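Local coordinates for spore germination protein GerM (Bacillus subtilis subsp. subtilis str. 168, PDB 6GZB) that is of unknown biochemical function but affects both sporulation and germination, and carries two GerMN domains in tandem, at residues V143-T148 with P200-Y205; E213-V218 with L292-L297; G191-T196 with T219-N224; A232-L237 with E253-V258; V156-N161 with T173-D178. All coordinates share one frame; numbering follows the deposited sequence.

Overall arrangement
Contacts 1, 2 and 3 all rest on the antiparallel hairpin of strands 198-208 and 213-223. Contact 1 is buried near the middle of the chain and joins helix 136-147 to the hairpin through two aromatic side chains. Contact 2, about 11 Å away between centres, is partly buried and adds a polar bond to apolar packing against helix 289-299. Contact 3 lies at the surface, where a leucine methyl covers an arginine's flat face and a water bridges weakly. Contacts 4 and 5, about 36 Å apart between centres, are buried though far from the middle: contact 4 sets a loop on helix 229-239 by apolar packing alone, contact 5 a loop on strand 155-160 with a lysine bond and waters added.

Contact 1 of 5, residues V143-T148 with P200-Y205; sequences VTWTLT and PLTVYY
Trp145, in the last turn of helix 136-147, faces Thr202 of strand 198-208 with their CA atoms 12.6 Å apart, a separation bridged mainly by the indole. Its six-membered ring ends near the strand, where CZ3 comes within 3.8 Å of Tyr204 OH; the hydroxyl lies at the ring edge, close to the indole plane. Trp145 and Tyr204 come from opposite directions, and in both CG sits beside the backbone N (chi1 -80° and -78°), which lets the rings extend toward each other. Thr202 adds a looser apolar touch, its CG2 standing 4.4 Å from Trp145 CH2 at an oblique position. The pairing of hydroxyl and indole edge is packing, since Tyr204 OH has its hydrogen-bond partner in Glu301. Within 143-148, Thr148 OG1 lies 2.7 Å from Thr144 O, which also accepts from Thr148 N on the opposite face of the carbonyl plane. Tyr57 meets the Trp145 ring and Ile185 touches it from a loop, while Pro217 of strand 213-223 packs on both Thr202 and Tyr204; the contact thus links a helix of the first GerMN sequence region to the hairpin 198-208/213-223, most of which falls in the second.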
# COMPACT_ATOMS: atom_id res chain seq x y z
N VAL A 143 3.92 8.75 -6.08
CA VAL A 143 4.47 8.50 -7.40
C VAL A 143 5.08 7.10 -7.46
O VAL A 143 4.83 6.35 -8.40
CB VAL A 143 5.53 9.56 -7.75
CG1 VAL A 143 6.29 9.15 -9.00
CG2 VAL A 143 4.88 10.92 -7.95
N THR A 144 5.82 6.74 -6.43
CA THR A 144 6.50 5.46 -6.40
C THR A 144 5.50 4.30 -6.42
O THR A 144 5.67 3.35 -7.17
CB THR A 144 7.42 5.33 -5.17
OG1 THR A 144 8.42 6.35 -5.20
CG2 THR A 144 8.11 3.97 -5.16
N TRP A 145 4.48 4.39 -5.58
CA TRP A 145 3.54 3.29 -5.45
C TRP A 145 2.60 3.24 -6.64
O TRP A 145 2.21 2.15 -7.08
CB TRP A 145 2.76 3.37 -4.14
CG TRP A 145 3.54 2.88 -2.97
CD1 TRP A 145 4.69 3.41 -2.46
CD2 TRP A 145 3.26 1.73 -2.17
NE1 TRP A 145 5.15 2.66 -1.43
CE2 TRP A 145 4.29 1.62 -1.21
CE3 TRP A 145 2.23 0.78 -2.16
CZ2 TRP A 145 4.34 0.60 -0.26
CZ3 TRP A 145 2.28 -0.24 -1.21
CH2 TRP A 145 3.32 -0.33 -0.29
N THR A 146 2.29 4.40 -7.21
CA THR A 146 1.46 4.43 -8.41
C THR A 146 2.16 3.80 -9.62
O THR A 146 1.58 2.98 -10.34
CB THR A 146 0.99 5.86 -8.74
OG1 THR A 146 0.22 6.38 -7.65
CG2 THR A 146 0.12 5.86 -9.99
N LEU A 147 3.44 4.12 -9.80
CA LEU A 147 4.21 3.58 -10.92
C LEU A 147 4.45 2.08 -10.77
O LEU A 147 4.37 1.33 -11.74
CB LEU A 147 5.55 4.31 -11.07
CG LEU A 147 5.45 5.69 -11.71
CD1 LEU A 147 6.82 6.38 -11.73
CD2 LEU A 147 4.88 5.58 -13.10
N THR A 148 4.72 1.64 -9.55
CA THR A 148 5.13 0.26 -9.32
C THR A 148 3.96 -0.71 -9.26
O THR A 148 4.16 -1.91 -9.05
CB THR A 148 5.98 0.10 -8.04
OG1 THR A 148 5.34 0.73 -6.93
CG2 THR A 148 7.36 0.74 -8.26
N PRO A 200 12.09 -2.14 8.47
CA PRO A 200 10.77 -1.69 8.04
C PRO A 200 9.91 -2.86 7.59
O PRO A 200 10.41 -3.80 6.98
CB PRO A 200 11.08 -0.77 6.86
CG PRO A 200 12.34 -1.34 6.28
CD PRO A 200 13.13 -1.81 7.47
N LEU A 201 8.62 -2.77 7.88
CA LEU A 201 7.66 -3.74 7.38
C LEU A 201 6.32 -3.06 7.20
O LEU A 201 5.82 -2.38 8.11
CB LEU A 201 7.51 -4.90 8.37
CG LEU A 201 6.77 -6.13 7.84
CD1 LEU A 201 7.63 -6.86 6.81
CD2 LEU A 201 6.36 -7.06 8.98
N THR A 202 5.73 -3.24 6.02
CA THR A 202 4.46 -2.61 5.70
C THR A 202 3.31 -3.48 6.16
O THR A 202 3.30 -4.70 5.94
CB THR A 202 4.36 -2.34 4.20
OG1 THR A 202 5.31 -1.32 3.87
CG2 THR A 202 2.96 -1.87 3.82
N VAL A 203 2.39 -2.84 6.87
CA VAL A 203 1.22 -3.51 7.44
C VAL A 203 -0.01 -2.68 7.10
O VAL A 203 0.02 -1.45 7.17
CB VAL A 203 1.38 -3.60 8.97
CG1 VAL A 203 0.12 -4.12 9.64
CG2 VAL A 203 2.58 -4.47 9.33
N TYR A 204 -1.09 -3.35 6.69
CA TYR A 204 -2.31 -2.66 6.30
C TYR A 204 -3.30 -2.58 7.45
O TYR A 204 -3.62 -3.59 8.09
CB TYR A 204 -2.97 -3.36 5.11
CG TYR A 204 -2.33 -3.06 3.79
CD1 TYR A 204 -1.22 -3.75 3.35
CD2 TYR A 204 -2.87 -2.10 2.96
CE1 TYR A 204 -0.66 -3.49 2.10
CE2 TYR A 204 -2.32 -1.83 1.72
CZ TYR A 204 -1.20 -2.51 1.31
OH TYR A 204 -0.66 -2.23 0.07
N TYR A 205 -3.77 -1.37 7.72
CA TYR A 205 -4.82 -1.17 8.70
C TYR A 205 -6.06 -0.65 8.01
O TYR A 205 -6.04 -0.32 6.83
CB TYR A 205 -4.36 -0.20 9.78
CG TYR A 205 -3.19 -0.71 10.59
CD1 TYR A 205 -3.37 -1.72 11.53
CD2 TYR A 205 -1.92 -0.21 10.40
CE1 TYR A 205 -2.30 -2.18 12.28
CE2 TYR A 205 -0.84 -0.69 11.11
CZ TYR A 205 -1.04 -1.65 12.07
OH TYR A 205 0.04 -2.13 12.77

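Contact 2 of 5, residues E213-V218 with L292-L297; sequences EYYVPV and LNSIVL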
# COMPACT_ATOMS: atom_id res chain seq x y z
N GLU A 213 -15.08 1.53 3.69
CA GLU A 213 -13.84 1.08 4.31
C GLU A 213 -12.74 1.00 3.25
O GLU A 213 -13.00 0.68 2.09
CB GLU A 213 -14.02 -0.30 4.92
CG GLU A 213 -14.94 -0.38 6.12
CD GLU A 213 -15.08 -1.81 6.64
OE1 GLU A 213 -15.13 -2.73 5.80
OE2 GLU A 213 -15.05 -2.01 7.87
N TYR A 214 -11.51 1.26 3.66
CA TYR A 214 -10.38 1.09 2.79
C TYR A 214 -9.13 0.75 3.58
O TYR A 214 -9.12 0.85 4.80
CB TYR A 214 -10.17 2.33 1.92
CG TYR A 214 -10.01 3.63 2.68
CD1 TYR A 214 -8.76 4.09 3.04
CD2 TYR A 214 -11.10 4.46 2.94
CE1 TYR A 214 -8.60 5.27 3.73
CE2 TYR A 214 -10.94 5.67 3.59
CZ TYR A 214 -9.69 6.07 3.98
OH TYR A 214 -9.52 7.29 4.60
N TYR A 215 -8.14 0.22 2.90
CA TYR A 215 -7.00 -0.36 3.57
C TYR A 215 -5.79 0.53 3.38
O TYR A 215 -5.46 0.91 2.26
CB TYR A 215 -6.75 -1.77 3.05
CG TYR A 215 -7.90 -2.70 3.40
CD1 TYR A 215 -7.97 -3.30 4.65
CD2 TYR A 215 -8.99 -2.81 2.56
CE1 TYR A 215 -9.05 -4.08 5.01
CE2 TYR A 215 -10.09 -3.58 2.91
CZ TYR A 215 -10.11 -4.20 4.14
OH TYR A 215 -11.18 -4.98 4.49
N VAL A 216 -5.17 0.91 4.50
CA VAL A 216 -4.09 1.88 4.51
C VAL A 216 -2.79 1.20 4.93
O VAL A 216 -2.71 0.58 5.99
CB VAL A 216 -4.38 2.99 5.53
CG1 VAL A 216 -3.23 3.99 5.56
CG2 VAL A 216 -5.70 3.68 5.19
N PRO A 217 -1.77 1.29 4.07
CA PRO A 217 -0.49 0.65 4.35
C PRO A 217 0.37 1.57 5.21
O PRO A 217 0.42 2.77 4.96
CB PRO A 217 0.12 0.49 2.96
CG PRO A 217 -0.42 1.63 2.18
CD PRO A 217 -1.78 1.94 2.75
N VAL A 218 0.98 1.01 6.25
CA VAL A 218 1.83 1.77 7.16
C VAL A 218 3.12 0.99 7.38
O VAL A 218 3.09 -0.20 7.71
CB VAL A 218 1.12 1.98 8.51
CG1 VAL A 218 2.07 2.58 9.52
CG2 VAL A 218 -0.11 2.87 8.34
N LEU A 292 -9.32 -10.68 7.05
CA LEU A 292 -8.77 -11.45 5.94
C LEU A 292 -8.08 -10.57 4.89
O LEU A 292 -6.97 -10.88 4.46
CB LEU A 292 -9.87 -12.27 5.28
CG LEU A 292 -9.43 -13.28 4.22
CD1 LEU A 292 -8.44 -14.28 4.81
CD2 LEU A 292 -10.64 -13.98 3.63
N ASN A 293 -8.73 -9.49 4.47
CA ASN A 293 -8.11 -8.55 3.54
C ASN A 293 -6.80 -7.95 4.07
O ASN A 293 -5.85 -7.76 3.31
CB ASN A 293 -9.08 -7.41 3.21
CG ASN A 293 -10.11 -7.81 2.20
OD1 ASN A 293 -9.81 -8.51 1.24
ND2 ASN A 293 -11.35 -7.36 2.40
N SER A 294 -6.80 -7.56 5.34
CA SER A 294 -5.62 -7.01 5.99
C SER A 294 -4.47 -8.01 5.95
O SER A 294 -3.35 -7.65 5.60
CB SER A 294 -5.94 -6.65 7.44
OG SER A 294 -6.62 -5.43 7.49
N ILE A 295 -4.75 -9.26 6.30
CA ILE A 295 -3.75 -10.31 6.24
C ILE A 295 -3.17 -10.45 4.84
O ILE A 295 -1.95 -10.48 4.66
CB ILE A 295 -4.33 -11.65 6.68
CG1 ILE A 295 -4.60 -11.64 8.18
CG2 ILE A 295 -3.38 -12.78 6.30
CD1 ILE A 295 -5.43 -12.81 8.66
N VAL A 296 -4.05 -10.56 3.86
CA VAL A 296 -3.63 -10.87 2.51
C VAL A 296 -2.89 -9.71 1.87
O VAL A 296 -1.87 -9.91 1.21
CB VAL A 296 -4.84 -11.27 1.64
CG1 VAL A 296 -4.43 -11.43 0.18
CG2 VAL A 296 -5.43 -12.57 2.16
N LEU A 297 -3.41 -8.50 2.04
CA LEU A 297 -2.72 -7.31 1.51
C LEU A 297 -1.34 -7.16 2.14
O LEU A 297 -0.39 -6.77 1.48
CB LEU A 297 -3.54 -6.04 1.75
CG LEU A 297 -4.80 -5.88 0.89
CD1 LEU A 297 -5.64 -4.73 1.39
CD2 LEU A 297 -4.44 -5.67 -0.58
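Tyr215 projects from the second strand of a beta-hairpin onto helix 289-299, a strand-on-helix packing within the second GerMN region. The segment axes approach to 9.8 Å and run roughly parallel, 32° apart, and the closest CA pair is Tyr215 and Ser294 at 7.2 Å. Every contact across the two segments involves Tyr215, which meets Asn293, Ser294 and Leu297.

The enclosed side is formed by Ser294 and Leu297, both buried. Leu297 CD1 approaches Tyr215 CB to 3.6 Å and also touches CG, the two side chains crossing at about a right angle; the methyl is oblique to the ring. Ser294 OG comes in at the ring edge, 3.7 Å from Tyr215 CE1, but its hydrogen bond goes back along the helix to Glu290 O, which leaves its meeting with the tyrosine as packing. Leu297 also rests on Tyr204 of the adjoining strand.

Toward the phenol oxygen the contact becomes polar and more open, for Asn293 is only partly buried, although its approach is no less close. Asn293 CB sits 3.5 Å from Tyr215 CZ, while its amide plane is turned 69° from the ring. Asn293 ND2 donates to Tyr215 OH over 3.2 Å with an N-H...O angle of 152°, the oxygen being tilted somewhat out of the amide plane.

Contact 3 of 5, residues G191-T196 with T219-N224; sequences GVNDLT and TKRIDN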
# COMPACT_ATOMS: atom_id res chain seq x y z
N GLY A 191 7.53 8.75 18.53
CA GLY A 191 8.33 8.13 19.58
C GLY A 191 9.77 7.93 19.12
O GLY A 191 10.17 8.42 18.06
N VAL A 192 10.56 7.26 19.95
CA VAL A 192 11.96 7.03 19.63
C VAL A 192 12.09 5.73 18.83
O VAL A 192 11.68 4.67 19.29
CB VAL A 192 12.83 6.97 20.90
CG1 VAL A 192 14.24 6.47 20.57
CG2 VAL A 192 12.90 8.34 21.54
N ASN A 193 12.64 5.83 17.62
CA ASN A 193 12.76 4.67 16.76
C ASN A 193 14.22 4.37 16.46
O ASN A 193 14.91 5.16 15.84
CB ASN A 193 11.98 4.89 15.47
CG ASN A 193 10.49 4.97 15.71
OD1 ASN A 193 9.86 3.97 16.01
ND2 ASN A 193 9.94 6.19 15.67
N ASP A 194 14.70 3.24 16.96
CA ASP A 194 16.08 2.83 16.76
C ASP A 194 16.20 2.12 15.42
O ASP A 194 15.89 0.94 15.32
CB ASP A 194 16.51 1.89 17.89
CG ASP A 194 17.98 1.53 17.82
OD1 ASP A 194 18.63 1.74 16.77
OD2 ASP A 194 18.45 0.93 18.80
N LEU A 195 16.68 2.83 14.41
CA LEU A 195 16.75 2.31 13.06
C LEU A 195 17.87 1.30 12.88
O LEU A 195 17.90 0.59 11.87
CB LEU A 195 16.91 3.45 12.06
CG LEU A 195 15.83 4.54 12.12
CD1 LEU A 195 16.00 5.53 10.98
CD2 LEU A 195 14.44 3.93 12.09
N THR A 196 18.79 1.21 13.84
CA THR A 196 19.86 0.22 13.75
C THR A 196 19.38 -1.12 14.24
O THR A 196 19.94 -2.15 13.88
CB THR A 196 21.13 0.62 14.56
OG1 THR A 196 20.88 0.44 15.97
CG2 THR A 196 21.51 2.06 14.30
N THR A 219 4.25 1.65 7.18
CA THR A 219 5.55 1.02 7.44
C THR A 219 5.91 1.11 8.93
O THR A 219 6.10 2.20 9.46
CB THR A 219 6.66 1.67 6.62
OG1 THR A 219 6.33 1.61 5.23
CG2 THR A 219 7.98 0.95 6.85
N LYS A 220 5.96 -0.03 9.59
CA LYS A 220 6.31 -0.10 11.00
C LYS A 220 7.76 -0.53 11.17
O LYS A 220 8.39 -1.00 10.21
CB LYS A 220 5.39 -1.10 11.69
CG LYS A 220 3.92 -0.82 11.45
CD LYS A 220 3.05 -1.55 12.46
CE LYS A 220 2.98 -0.77 13.76
NZ LYS A 220 1.78 -1.15 14.55
N ARG A 221 8.29 -0.36 12.37
CA ARG A 221 9.62 -0.84 12.70
C ARG A 221 9.51 -2.17 13.43
O ARG A 221 8.85 -2.26 14.45
CB ARG A 221 10.36 0.17 13.59
CG ARG A 221 10.54 1.56 13.00
CD ARG A 221 11.09 1.54 11.58
NE ARG A 221 12.43 0.95 11.48
CZ ARG A 221 13.24 1.11 10.44
NH1 ARG A 221 12.87 1.83 9.40
NH2 ARG A 221 14.44 0.53 10.44
N ILE A 222 10.13 -3.21 12.89
CA ILE A 222 10.14 -4.52 13.52
C ILE A 222 11.53 -4.80 14.11
O ILE A 222 12.55 -4.59 13.44
CB ILE A 222 9.82 -5.62 12.49
CG1 ILE A 222 8.57 -5.28 11.67
CG2 ILE A 222 9.69 -6.97 13.17
CD1 ILE A 222 7.31 -5.12 12.50
N ASP A 223 11.57 -5.34 15.33
CA ASP A 223 12.82 -5.72 15.96
C ASP A 223 13.60 -6.70 15.11
O ASP A 223 13.05 -7.66 14.58
CB ASP A 223 12.58 -6.32 17.35
CG ASP A 223 12.33 -5.27 18.41
OD1 ASP A 223 12.84 -4.14 18.26
OD2 ASP A 223 11.63 -5.58 19.40
N ASN A 224 14.90 -6.46 14.97
CA ASN A 224 15.74 -7.26 14.09
C ASN A 224 15.93 -8.68 14.63
O ASN A 224 16.29 -9.59 13.89
CB ASN A 224 17.09 -6.58 13.89
CG ASN A 224 17.02 -5.46 12.89
OD1 ASN A 224 16.00 -5.29 12.22
ND2 ASN A 224 18.10 -4.69 12.77
O HOH W 1 17.99 -2.63 10.59
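Leu195 lays its CD2 methyl over the guanidinium of Arg221, 3.5 Å above the centre of the plane, where an irregular loop meets the end of a beta-hairpin strand. The loop precedes strand 198-208, and Arg221 belongs to that strand's antiparallel partner, 213-223. The two side chains cross at about a right angle. CD2 is 3.5 Å from Arg221 CZ and 3.6 Å from NE, so the methyl lies over the face, while NE bonds Thr198 OG1. Bends at chi2 and chi3 fold the arginine chain and bring the guanidinium face to the leucine methyl.

Asn193 approaches the same side chain nearer the backbone, at the aliphatic part, with OD1 3.9 Å from Arg221 CG and its amide plane 53° from that of the guanidinium. This is a looser touch, while the Asn193 amide nitrogen bonds Ala190 O.

Asp194 holds the loop in shape through an Asx turn. Its OD1 accepts from Thr196 N on the anti side, 30° out of the carboxylate plane, and from Thr196 OG1 through the syn lone pair. Two donors of Thr196 thereby grip Asp194 OD1, bracketing Leu195. Farther along, a water joins loop and strand end: it accepts from Asn224 ND2 at 3.0 Å and donates a weak, long bond to Leu195 O at 3.5 Å.

Contact 4 of 5, residues A232-L237 with E253-V258; sequences AAINEL and EDVKLV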
# COMPACT_ATOMS: atom_id res chain seq x y z
N ALA A 232 5.82 -11.57 12.34
CA ALA A 232 5.89 -10.18 12.76
C ALA A 232 4.68 -9.39 12.26
O ALA A 232 4.06 -8.63 13.01
CB ALA A 232 7.17 -9.54 12.26
N ALA A 233 4.37 -9.55 10.97
CA ALA A 233 3.21 -8.89 10.36
C ALA A 233 1.91 -9.24 11.08
O ALA A 233 1.12 -8.35 11.43
CB ALA A 233 3.11 -9.27 8.89
N ILE A 234 1.70 -10.52 11.35
CA ILE A 234 0.52 -10.96 12.06
C ILE A 234 0.45 -10.37 13.47
O ILE A 234 -0.61 -9.89 13.89
CB ILE A 234 0.46 -12.50 12.15
CG1 ILE A 234 0.32 -13.11 10.75
CG2 ILE A 234 -0.71 -12.94 13.02
CD1 ILE A 234 -0.80 -12.50 9.93
N ASN A 235 1.57 -10.37 14.18
CA ASN A 235 1.61 -9.78 15.52
C ASN A 235 1.28 -8.29 15.48
O ASN A 235 0.56 -7.79 16.35
CB ASN A 235 2.97 -9.99 16.20
CG ASN A 235 3.24 -11.45 16.55
OD1 ASN A 235 2.33 -12.27 16.58
ND2 ASN A 235 4.51 -11.80 16.71
N GLU A 236 1.77 -7.58 14.47
CA GLU A 236 1.47 -6.15 14.34
C GLU A 236 -0.00 -5.91 14.02
O GLU A 236 -0.60 -4.91 14.44
CB GLU A 236 2.34 -5.49 13.26
CG GLU A 236 3.82 -5.38 13.61
CD GLU A 236 4.06 -4.62 14.90
OE1 GLU A 236 3.31 -3.67 15.18
OE2 GLU A 236 4.96 -5.01 15.67
N LEU A 237 -0.59 -6.79 13.22
CA LEU A 237 -2.01 -6.68 12.89
C LEU A 237 -2.87 -6.86 14.13
O LEU A 237 -3.83 -6.12 14.34
CB LEU A 237 -2.40 -7.70 11.83
CG LEU A 237 -1.97 -7.33 10.40
CD1 LEU A 237 -2.21 -8.49 9.44
CD2 LEU A 237 -2.73 -6.11 9.92
N GLU A 253 -6.78 -8.47 20.00
CA GLU A 253 -5.40 -8.44 20.47
C GLU A 253 -4.86 -9.80 20.85
O GLU A 253 -3.64 -10.00 20.91
CB GLU A 253 -5.26 -7.48 21.65
CG GLU A 253 -5.54 -6.03 21.30
CD GLU A 253 -4.95 -5.07 22.30
OE1 GLU A 253 -4.26 -4.12 21.88
OE2 GLU A 253 -5.16 -5.27 23.52
N ASP A 254 -5.75 -10.77 21.07
CA ASP A 254 -5.32 -12.09 21.53
C ASP A 254 -4.94 -13.00 20.36
O ASP A 254 -4.49 -14.12 20.57
CB ASP A 254 -6.41 -12.75 22.36
CG ASP A 254 -6.71 -11.99 23.63
OD1 ASP A 254 -5.76 -11.48 24.25
OD2 ASP A 254 -7.90 -11.87 24.00
N VAL A 255 -5.14 -12.52 19.14
CA VAL A 255 -4.81 -13.31 17.97
C VAL A 255 -3.33 -13.68 17.97
O VAL A 255 -2.47 -12.83 18.16
CB VAL A 255 -5.14 -12.54 16.67
CG1 VAL A 255 -4.43 -13.15 15.47
CG2 VAL A 255 -6.64 -12.47 16.47
N LYS A 256 -3.04 -14.97 17.79
CA LYS A 256 -1.67 -15.48 17.69
C LYS A 256 -1.62 -16.60 16.67
O LYS A 256 -2.61 -17.29 16.43
CB LYS A 256 -1.18 -16.04 19.03
CG LYS A 256 -1.10 -15.02 20.16
CD LYS A 256 -0.75 -15.68 21.48
CE LYS A 256 -1.24 -14.86 22.67
NZ LYS A 256 -2.66 -15.17 23.02
N LEU A 257 -0.45 -16.79 16.07
CA LEU A 257 -0.17 -18.00 15.33
C LEU A 257 0.16 -19.12 16.32
O LEU A 257 0.84 -18.89 17.32
CB LEU A 257 0.98 -17.79 14.36
CG LEU A 257 0.75 -16.74 13.27
CD1 LEU A 257 1.99 -16.59 12.41
CD2 LEU A 257 -0.46 -17.07 12.40
N VAL A 258 -0.34 -20.32 16.06
CA VAL A 258 -0.11 -21.47 16.93
C VAL A 258 0.89 -22.44 16.31
O VAL A 258 1.34 -23.37 16.96
CB VAL A 258 -1.43 -22.23 17.24
CG1 VAL A 258 -2.37 -21.35 18.04
CG2 VAL A 258 -2.10 -22.69 15.96
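Ile234 turns CG1 beside its backbone N (chi1 -64°), which places the branch methyl CG2 anti to that nitrogen and sets it against the loop 253-258. From the loop, Leu257 has a like first torsion (chi1 -62°) that puts CG and CD2 against Ile234 CG2, and the two side chains cross at about a right angle. The approach is made by the branch point of the leucine: Ile234 CG2 lies 4.1 Å from Leu257 CG and 4.2 Å from Leu257 CD2. On the same methyl, Val255 CG1 makes a wider contact at 4.5 Å. One methyl thus serves both loop residues, and the interaction is wholly apolar, with separations that indicate ordinary van der Waals packing.

Ile234 lies on helix 229-239 of the second GerMN region, and the loop leads from that helix toward strand 262-264. Its backbone is extended at Val255, Lys256 and Leu257, so that Val255 and Leu257 direct their CB atoms toward the helix while Lys256 directs its own away. Phe272 of strand 267-272 touches Ile234, Val255 and Leu257 alike, placing the contact where helix, loop and sheet converge.

On the outer side the lysine folds back along its own loop. Lys256 NZ donates to Asp254 O at 3.2 Å, 24° from the carbonyl plane, and the same oxygen is bonded by Asn273 ND2. Backbone hydrogen bonds pair Lys256 with Asn273, just after strand 267-272, and Val258 with Asp271 in it.

Contact 5 of 5, residues V156-N161 with T173-D178; sequences VKLRIN and TPISDD
Lys157 runs outward from strand 155-160 toward the loop 173-178, ending at the backbone of Asp177. From CB, CG passes 4.0 Å from Asp177 O while lying beside the lysine's own backbone N; CD and CE carry the chain onward until a bend at chi4 (-62°) turns NZ to Asp177 O, to which it donates at 3.1 Å, 34° out of the carbonyl plane. Asp177 CB is also near the nitrogen, but the carboxylate is not in contact: its OD2 remains 4.9 Å from Lys157 NZ.

The strand belongs to the mixed sheet of the first GerMN region, between 119-124, its parallel neighbour, and the short antiparallel strand 163-164. Waters bridge its Val156 carbonyl to the loop: one donates to Val156 O and Asp177 O, each at 2.7 Å, and another lies 2.6 Å from Ser176 O and 2.9 Å from Val156 O, with more acceptors around it than it has protons. On the buried side, Leu158 CD2 meets Ile175 CD1 at 3.9 Å, the side chains crossing nearly perpendicularly. Val143 of helix 136-147 packs on the same leucine, while backbone pairing of Val156 with Leu179 fastens the loop just beyond Asp178.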
# COMPACT_ATOMS: atom_id res chain seq x y z
N VAL A 156 11.96 3.37 -9.43
CA VAL A 156 11.54 4.67 -9.92
C VAL A 156 12.66 5.69 -9.78
O VAL A 156 13.36 5.73 -8.77
CB VAL A 156 10.29 5.17 -9.16
CG1 VAL A 156 9.96 6.60 -9.53
CG2 VAL A 156 9.10 4.26 -9.45
N LYS A 157 12.82 6.52 -10.81
CA LYS A 157 13.72 7.66 -10.75
C LYS A 157 12.93 8.91 -11.10
O LYS A 157 12.07 8.89 -11.98
CB LYS A 157 14.87 7.49 -11.74
CG LYS A 157 15.93 6.49 -11.31
CD LYS A 157 17.06 6.45 -12.34
CE LYS A 157 17.98 5.25 -12.14
NZ LYS A 157 18.67 5.27 -10.83
N LEU A 158 13.22 9.99 -10.40
CA LEU A 158 12.46 11.23 -10.55
C LEU A 158 13.32 12.29 -11.24
O LEU A 158 14.49 12.42 -10.94
CB LEU A 158 12.02 11.73 -9.18
CG LEU A 158 10.67 11.28 -8.59
CD1 LEU A 158 10.11 10.03 -9.23
CD2 LEU A 158 10.76 11.11 -7.09
N ARG A 159 12.73 13.01 -12.18
CA ARG A 159 13.41 14.16 -12.77
C ARG A 159 12.48 15.36 -12.84
O ARG A 159 11.26 15.21 -12.92
CB ARG A 159 13.90 13.83 -14.17
CG ARG A 159 15.06 12.85 -14.20
CD ARG A 159 15.40 12.43 -15.62
NE ARG A 159 16.52 11.50 -15.66
CZ ARG A 159 17.10 11.07 -16.77
NH1 ARG A 159 16.71 11.53 -17.96
NH2 ARG A 159 18.10 10.21 -16.70
N ILE A 160 13.07 16.55 -12.83
CA ILE A 160 12.34 17.77 -13.20
C ILE A 160 13.01 18.43 -14.40
O ILE A 160 14.19 18.78 -14.36
CB ILE A 160 12.30 18.77 -12.03
CG1 ILE A 160 11.69 18.13 -10.79
CG2 ILE A 160 11.52 20.02 -12.42
CD1 ILE A 160 11.77 19.00 -9.56
N ASN A 161 12.28 18.50 -15.51
CA ASN A 161 12.81 19.01 -16.76
C ASN A 161 14.16 18.37 -17.11
O ASN A 161 15.08 19.04 -17.56
CB ASN A 161 12.94 20.53 -16.69
CG ASN A 161 11.61 21.24 -16.88
OD1 ASN A 161 11.30 22.21 -16.19
ND2 ASN A 161 10.80 20.74 -17.82
N THR A 173 14.20 16.40 1.17
CA THR A 173 14.08 14.98 1.47
C THR A 173 14.89 14.16 0.46
O THR A 173 14.66 14.26 -0.73
CB THR A 173 12.62 14.50 1.42
OG1 THR A 173 11.84 15.27 2.34
CG2 THR A 173 12.52 13.01 1.77
N PRO A 174 15.83 13.35 0.96
CA PRO A 174 16.67 12.55 0.07
C PRO A 174 15.87 11.51 -0.69
O PRO A 174 14.95 10.92 -0.14
CB PRO A 174 17.65 11.87 1.02
CG PRO A 174 17.70 12.76 2.21
CD PRO A 174 16.32 13.32 2.35
N ILE A 175 16.23 11.30 -1.95
CA ILE A 175 15.72 10.20 -2.74
C ILE A 175 16.89 9.31 -3.18
O ILE A 175 17.85 9.80 -3.76
CB ILE A 175 15.05 10.70 -4.02
CG1 ILE A 175 13.98 11.75 -3.71
CG2 ILE A 175 14.46 9.53 -4.79
CD1 ILE A 175 13.67 12.63 -4.90
N SER A 176 16.81 8.02 -2.89
CA SER A 176 17.86 7.08 -3.25
C SER A 176 17.79 6.69 -4.73
O SER A 176 16.75 6.87 -5.39
CB SER A 176 17.77 5.84 -2.36
OG SER A 176 16.47 5.26 -2.40
N ASP A 177 18.92 6.24 -5.27
CA ASP A 177 19.00 5.85 -6.68
C ASP A 177 18.01 4.72 -6.96
O ASP A 177 17.39 4.68 -8.02
CB ASP A 177 20.42 5.39 -7.03
CG ASP A 177 21.39 6.55 -7.15
OD1 ASP A 177 21.15 7.59 -6.51
OD2 ASP A 177 22.42 6.42 -7.86
N ASP A 178 17.94 3.79 -6.03
CA ASP A 178 16.98 2.72 -6.06
C ASP A 178 15.75 3.12 -5.24
O ASP A 178 15.82 3.16 -4.01
CB ASP A 178 17.61 1.44 -5.49
CG ASP A 178 16.68 0.23 -5.60
OD1 ASP A 178 15.52 0.31 -5.13
OD2 ASP A 178 17.10 -0.78 -6.20
O HOH W 2 15.49 7.28 -7.68
O HOH W 3 15.04 3.62 -8.68